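Local structure of putative methyltransferase (Emericella variicolor, 7DMB) at residues A[199-205]-A[229-235]; A[213-218]-A[248-252]. The protein probably transfers methyl groups, binding S-adenosyl-L-homocysteine, as a trans-acting partner of a polyketide synthase in calbistrin biosynthesis. All coordinates share one frame; numbering follows the deposited sequence.

Overall arrangement
Contact 1 pairs the parallel strands 200-205 and 229-236. Contact 2 sets helix 211-220, which connects those strands in the chain, against the loop that follows helix 242-248. Their centres lie about 11 Å apart. A hydrogen bond between Glu204 OE1 and Thr213 OG1 (2.8 Å) joins them directly, and beside it Tyr232 OH packs 3.5 Å from Thr213 CG2. Both contacts come near the S-adenosyl-L-homocysteine pocket: the side chain of Ile205 in contact 1 is about 4 Å from the ligand and that of Thr213 in contact 2 about 6 Å, while the side chain of Arg248 comes within about 4 Å of the ligand-binding residues Thr209 and Gly211.

Contact 1 (A[199-205]-A[229-235]); sequences GLRILEI and YSSYVFT
The phenol of Tyr232 reaches across to Glu204 and gives its OH to OE1 at 2.4 Å, a very short separation whose exact value deserves caution. OE1 lies at the edge of the Tyr232 ring, in its plane, but the carboxylate as a whole is turned 68° from that ring. Glu204 delivers it on an extended chain with CG opposite the backbone N (chi1 175°), and OE1 also has a hydrogen bond with Thr213 OG1 of helix 211-220. Ile202 closes on the same ring from a face: its CG2 stands 4.2 Å from the Tyr232 ring centroid in a CH-pi contact, while its longer branch brings CD1 to 3.4 Å from Tyr229 CB. This is the tight, buried side, covered by helix 211-220. The two strands are parallel, 8° apart, and with that helix make a beta-alpha-beta unit of the Rossmann-like sheet (order 3-2-1-4-5-7-6) found in class I methyltransferases. Ile202 bonds Ser231 O through its N (3.0 Å) and receives Val233 N on its O (2.8 Å). Farther along, Glu204 O takes both N and OG1 of Thr235, the hydroxyl at 2.6 Å, and the next residue, Ile205, touches the bound S-adenosyl-L-homocysteine with its side chain. On the other face Leu203 CD1 packs 3.7 Å from Val233 CG1, and both side chains touch Tyr276. Mid-strand on this face, beside Ser231, a water donates to Ile202 O and, weakly, to Ser231 O. The pairing slackens only at 199-201 and 229-231. At this partly exposed corner, Ser230 OG donates to Gly199 O at 2.6 Å from above the carbonyl plane, Leu200 O accepts Ser230 N, and Ser231 N only weakly, and Arg201 carries its guanidinium off to a salt bridge with Asp277.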
loop_
_atom_site.group_PDB
_atom_site.type_symbol
_atom_site.label_atom_id
_atom_site.label_comp_id
_atom_site.label_asym_id
_atom_site.label_seq_id
_atom_site.Cartn_x
_atom_site.Cartn_y
_atom_site.Cartn_z
ATOM N N GLY A 199 -14.814 16.906 15.687
ATOM C CA GLY A 199 -14.224 16.173 16.792
ATOM C C GLY A 199 -13.888 14.738 16.426
ATOM O O GLY A 199 -13.897 13.844 17.283
ATOM N N LEU A 200 -13.576 14.522 15.148
ATOM C CA LEU A 200 -13.393 13.179 14.613
ATOM C C LEU A 200 -12.456 12.353 15.491
ATOM O O LEU A 200 -11.388 12.818 15.898
ATOM C CB LEU A 200 -12.846 13.271 13.180
ATOM C CG LEU A 200 -13.273 12.189 12.181
ATOM C CD1 LEU A 200 -14.770 12.252 11.891
ATOM C CD2 LEU A 200 -12.437 12.274 10.888
ATOM N N ARG A 201 -12.884 11.137 15.812
ATOM C CA ARG A 201 -12.033 10.146 16.463
ATOM C C ARG A 201 -11.515 9.203 15.375
ATOM O O ARG A 201 -12.296 8.482 14.747
ATOM C CB ARG A 201 -12.817 9.412 17.554
ATOM C CG ARG A 201 -13.377 10.372 18.625
ATOM C CD ARG A 201 -14.436 9.722 19.513
ATOM N NE ARG A 201 -15.578 9.222 18.742
ATOM C CZ ARG A 201 -16.501 8.383 19.218
ATOM N NH1 ARG A 201 -16.422 7.957 20.471
ATOM N NH2 ARG A 201 -17.503 7.961 18.446
ATOM N N ILE A 202 -10.208 9.252 15.115
ATOM C CA ILE A 202 -9.580 8.522 14.013
ATOM C C ILE A 202 -8.583 7.529 14.592
ATOM O O ILE A 202 -7.842 7.857 15.528
ATOM C CB ILE A 202 -8.843 9.432 13.000
ATOM C CG1 ILE A 202 -9.761 10.455 12.366
ATOM C CG2 ILE A 202 -8.213 8.600 11.869
ATOM C CD1 ILE A 202 -9.434 11.861 12.811
ATOM N N LEU A 203 -8.561 6.321 14.027
ATOM C CA LEU A 203 -7.533 5.336 14.322
ATOM C C LEU A 203 -6.961 4.857 12.998
ATOM O O LEU A 203 -7.721 4.518 12.085
ATOM C CB LEU A 203 -8.094 4.158 15.121
ATOM C CG LEU A 203 -7.082 3.129 15.646
ATOM C CD1 LEU A 203 -7.414 2.725 17.083
ATOM C CD2 LEU A 203 -7.045 1.919 14.745
ATOM N N GLU A 204 -5.637 4.832 12.872
ATOM C CA GLU A 204 -5.018 4.259 11.672
ATOM C C GLU A 204 -4.341 2.928 12.011
ATOM O O GLU A 204 -3.498 2.863 12.919
ATOM C CB GLU A 204 -4.023 5.225 11.029
ATOM C CG GLU A 204 -3.276 4.603 9.855
ATOM C CD GLU A 204 -2.418 5.607 9.151
ATOM O OE1 GLU A 204 -2.390 6.771 9.618
ATOM O OE2 GLU A 204 -1.773 5.241 8.141
ATOM N N ILE A 205 -4.743 1.867 11.293
ATOM C CA ILE A 205 -4.123 0.547 11.379
ATOM C C ILE A 205 -2.812 0.565 10.602
ATOM O O ILE A 205 -2.731 1.164 9.523
ATOM C CB ILE A 205 -5.055 -0.546 10.800
ATOM C CG1 ILE A 205 -6.462 -0.473 11.398
ATOM C CG2 ILE A 205 -4.443 -1.951 10.980
ATOM C CD1 ILE A 205 -6.501 -0.887 12.818
ATOM N N TYR A 229 -10.244 17.223 14.178
ATOM C CA TYR A 229 -10.305 15.938 14.844
ATOM C C TYR A 229 -10.083 16.179 16.325
ATOM O O TYR A 229 -9.454 17.163 16.712
ATOM C CB TYR A 229 -9.248 14.961 14.300
ATOM C CG TYR A 229 -7.805 15.397 14.511
ATOM C CD1 TYR A 229 -7.001 14.773 15.461
ATOM C CD2 TYR A 229 -7.254 16.437 13.766
ATOM C CE1 TYR A 229 -5.695 15.177 15.663
ATOM C CE2 TYR A 229 -5.944 16.829 13.948
ATOM C CZ TYR A 229 -5.172 16.197 14.899
ATOM O OH TYR A 229 -3.878 16.604 15.082
ATOM N N SER A 230 -10.612 15.278 17.147
ATOM C CA SER A 230 -10.345 15.323 18.577
ATOM C C SER A 230 -9.148 14.467 18.957
ATOM O O SER A 230 -8.440 14.786 19.918
ATOM C CB SER A 230 -11.591 14.874 19.369
ATOM O OG SER A 230 -11.980 13.544 19.038
ATOM N N SER A 231 -8.884 13.414 18.190
ATOM C CA SER A 231 -7.954 12.382 18.611
ATOM C C SER A 231 -7.536 11.599 17.371
ATOM O O SER A 231 -8.398 11.127 16.619
ATOM C CB SER A 231 -8.633 11.472 19.648
ATOM O OG SER A 231 -7.794 10.439 20.105
ATOM N N TYR A 232 -6.230 11.471 17.155
ATOM C CA TYR A 232 -5.690 10.582 16.125
ATOM C C TYR A 232 -4.901 9.479 16.817
ATOM O O TYR A 232 -3.861 9.749 17.425
ATOM C CB TYR A 232 -4.809 11.349 15.131
ATOM C CG TYR A 232 -4.538 10.607 13.834
ATOM C CD1 TYR A 232 -5.107 11.035 12.642
ATOM C CD2 TYR A 232 -3.720 9.474 13.806
ATOM C CE1 TYR A 232 -4.882 10.366 11.458
ATOM C CE2 TYR A 232 -3.495 8.785 12.612
ATOM C CZ TYR A 232 -4.071 9.242 11.440
ATOM O OH TYR A 232 -3.859 8.588 10.242
ATOM N N VAL A 233 -5.382 8.242 16.724
ATOM C CA VAL A 233 -4.671 7.084 17.262
ATOM C C VAL A 233 -3.861 6.465 16.121
ATOM O O VAL A 233 -4.408 5.843 15.211
ATOM C CB VAL A 233 -5.622 6.076 17.910
ATOM C CG1 VAL A 233 -4.825 4.957 18.535
ATOM C CG2 VAL A 233 -6.522 6.775 18.967
ATOM N N PHE A 234 -2.550 6.685 16.162
ATOM C CA PHE A 234 -1.583 6.094 15.238
ATOM C C PHE A 234 -1.211 4.710 15.756
ATOM O O PHE A 234 -0.658 4.591 16.855
ATOM C CB PHE A 234 -0.360 7.014 15.162
ATOM C CG PHE A 234 0.727 6.587 14.183
ATOM C CD1 PHE A 234 0.957 7.321 13.032
ATOM C CD2 PHE A 234 1.564 5.509 14.453
ATOM C CE1 PHE A 234 1.972 6.965 12.140
ATOM C CE2 PHE A 234 2.578 5.149 13.575
ATOM C CZ PHE A 234 2.779 5.871 12.414
ATOM N N THR A 235 -1.543 3.659 15.005
ATOM C CA THR A 235 -1.201 2.311 15.444
ATOM C C THR A 235 -0.457 1.555 14.357
ATOM O O THR A 235 -0.534 1.867 13.162
ATOM C CB THR A 235 -2.429 1.474 15.896
ATOM O OG1 THR A 235 -3.247 1.111 14.772
ATOM C CG2 THR A 235 -3.256 2.247 16.919
HETATM O O HOH W 1 -8.972 8.739 17.862
#

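Contact 2 (A[213-218]-A[248-252])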
loop_
_atom_site.group_PDB
_atom_site.type_symbol
_atom_site.label_atom_id
_atom_site.label_comp_id
_atom_site.label_asym_id
_atom_site.label_seq_id
_atom_site.Cartn_x
_atom_site.Cartn_y
_atom_site.Cartn_z
ATOM N N THR A 213 -0.623 8.534 6.878
ATOM C CA THR A 213 -0.844 9.447 7.998
ATOM C C THR A 213 -0.583 10.897 7.602
ATOM O O THR A 213 -1.331 11.805 7.992
ATOM C CB THR A 213 0.064 9.065 9.164
ATOM O OG1 THR A 213 0.220 7.642 9.201
ATOM C CG2 THR A 213 -0.517 9.563 10.507
ATOM N N ALA A 214 0.486 11.127 6.830
ATOM C CA ALA A 214 0.882 12.479 6.443
ATOM C C ALA A 214 -0.165 13.152 5.568
ATOM O O ALA A 214 -0.471 14.334 5.768
ATOM C CB ALA A 214 2.222 12.445 5.713
ATOM N N ARG A 215 -0.695 12.431 4.568
ATOM C CA ARG A 215 -1.759 13.009 3.754
ATOM C C ARG A 215 -3.010 13.293 4.589
ATOM O O ARG A 215 -3.666 14.323 4.403
ATOM C CB ARG A 215 -2.122 12.099 2.583
ATOM C CG ARG A 215 -1.032 11.266 1.888
ATOM C CD ARG A 215 0.283 11.963 1.635
ATOM N NE ARG A 215 0.124 13.339 1.201
ATOM C CZ ARG A 215 1.066 14.264 1.349
ATOM N NH1 ARG A 215 2.232 13.923 1.920
ATOM N NH2 ARG A 215 0.828 15.513 0.941
ATOM N N VAL A 216 -3.354 12.383 5.506
ATOM C CA VAL A 216 -4.606 12.483 6.253
ATOM C C VAL A 216 -4.576 13.699 7.173
ATOM O O VAL A 216 -5.575 14.414 7.301
ATOM C CB VAL A 216 -4.863 11.166 7.021
ATOM C CG1 VAL A 216 -5.934 11.338 8.127
ATOM C CG2 VAL A 216 -5.279 10.035 6.042
ATOM N N PHE A 217 -3.425 13.977 7.797
ATOM C CA PHE A 217 -3.321 15.131 8.685
ATOM C C PHE A 217 -3.542 16.436 7.924
ATOM O O PHE A 217 -4.154 17.374 8.451
ATOM C CB PHE A 217 -1.960 15.138 9.383
ATOM C CG PHE A 217 -1.939 14.372 10.680
ATOM C CD1 PHE A 217 -2.879 14.632 11.671
ATOM C CD2 PHE A 217 -0.979 13.395 10.911
ATOM C CE1 PHE A 217 -2.856 13.938 12.868
ATOM C CE2 PHE A 217 -0.957 12.682 12.100
ATOM C CZ PHE A 217 -1.893 12.956 13.084
ATOM N N GLU A 218 -3.070 16.508 6.677
ATOM C CA GLU A 218 -3.268 17.713 5.879
ATOM C C GLU A 218 -4.747 17.985 5.658
ATOM O O GLU A 218 -5.194 19.142 5.705
ATOM C CB GLU A 218 -2.545 17.578 4.541
ATOM C CG GLU A 218 -1.072 17.916 4.627
ATOM C CD GLU A 218 -0.373 17.805 3.286
ATOM O OE1 GLU A 218 -1.064 17.839 2.240
ATOM O OE2 GLU A 218 0.868 17.664 3.288
ATOM N N ARG A 248 8.111 12.733 12.753
ATOM C CA ARG A 248 7.440 13.149 11.522
ATOM C C ARG A 248 6.173 13.956 11.802
ATOM O O ARG A 248 5.870 14.914 11.081
ATOM C CB ARG A 248 7.109 11.929 10.663
ATOM C CG ARG A 248 6.268 12.253 9.440
ATOM C CD ARG A 248 6.213 11.081 8.495
ATOM N NE ARG A 248 5.881 11.478 7.132
ATOM C CZ ARG A 248 5.865 10.636 6.107
ATOM N NH1 ARG A 248 6.144 9.358 6.304
ATOM N NH2 ARG A 248 5.569 11.071 4.893
ATOM N N PHE A 249 5.429 13.601 12.855
ATOM C CA PHE A 249 4.162 14.258 13.170
ATOM C C PHE A 249 4.228 15.039 14.473
ATOM O O PHE A 249 3.221 15.189 15.172
ATOM C CB PHE A 249 3.034 13.238 13.192
ATOM C CG PHE A 249 2.982 12.419 11.935
ATOM C CD1 PHE A 249 2.781 13.040 10.712
ATOM C CD2 PHE A 249 3.214 11.048 11.965
ATOM C CE1 PHE A 249 2.756 12.314 9.540
ATOM C CE2 PHE A 249 3.193 10.308 10.794
ATOM C CZ PHE A 249 2.960 10.941 9.578
ATOM N N GLU A 250 5.408 15.578 14.781
ATOM C CA GLU A 250 5.564 16.425 15.954
ATOM C C GLU A 250 4.697 17.683 15.858
ATOM O O GLU A 250 4.233 18.192 16.880
ATOM C CB GLU A 250 7.044 16.777 16.108
ATOM C CG GLU A 250 7.381 17.632 17.295
ATOM C CD GLU A 250 7.245 19.094 16.974
ATOM O OE1 GLU A 250 7.466 19.451 15.794
ATOM O OE2 GLU A 250 6.886 19.868 17.892
ATOM N N ALA A 251 4.441 18.179 14.644
ATOM C CA ALA A 251 3.666 19.408 14.491
ATOM C C ALA A 251 2.196 19.261 14.880
ATOM O O ALA A 251 1.546 20.281 15.126
ATOM C CB ALA A 251 3.752 19.918 13.053
ATOM N N TYR A 252 1.657 18.035 14.942
ATOM C CA TYR A 252 0.230 17.812 15.157
ATOM C C TYR A 252 -0.089 17.461 16.607
ATOM O O TYR A 252 0.629 16.688 17.247
ATOM C CB TYR A 252 -0.287 16.710 14.235
ATOM C CG TYR A 252 -0.057 17.038 12.782
ATOM C CD1 TYR A 252 -0.863 17.954 12.129
ATOM C CD2 TYR A 252 0.982 16.450 12.072
ATOM C CE1 TYR A 252 -0.653 18.272 10.799
ATOM C CE2 TYR A 252 1.196 16.752 10.734
ATOM C CZ TYR A 252 0.375 17.667 10.106
ATOM O OH TYR A 252 0.579 17.999 8.789
HETATM O O HOH W 2 1.250 15.923 7.197
#
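Phe217 and Tyr252 lie nearly flat on one another: their ring planes differ by 8° and their centroids are 4.3 Å apart, an offset stack. The slide between them puts each ring over the other's first side-chain carbon, so that Phe217 CB lies 3.7 Å from the Tyr252 ring centroid and Tyr252 CB 4.2 Å from that of Phe217, two CH-pi contacts flanking the stack. Phe249 meets Phe217 differently, at an oblique 49° between planes with centroids 5.4 Å apart, so the three rings form a cluster rather than a pile. The Phe249 ring has its own surroundings. Thr213 CG2 sits over one face, 4.1 Å from the centroid, Arg248 CG covers the opposite face, and Ala214 CB comes in at the edge. Phe249 swings its CG opposite its carbonyl carbon (chi1 -53°), which carries the far end of the ring to the helix backbone, where CE1 is 3.6 Å from Ala214 CA. A type I turn from Phe249 to Tyr252, at the end of helix 242-248, presents both rings to helix 211-220. The cluster thus joins the crossover helix of the first beta-alpha-beta unit to the chain leading into strand 255-259, whose Val255 and Tyr257 touch Phe217 and Phe249. Arg248 also brings NH2 near Ala214 CB; that nitrogen is paired with Asp178, and NH1 bonds the carbonyl of Thr209, a ligand-binding residue. The two segments share no direct hydrogen bond; Tyr252 OH reaches the helix through a water, 2.7 Å from it and from Ala214 O. Cohesion probably comes mainly from dispersion between the rings and the methyl and methylene groups over their faces, supplemented by the water bridge.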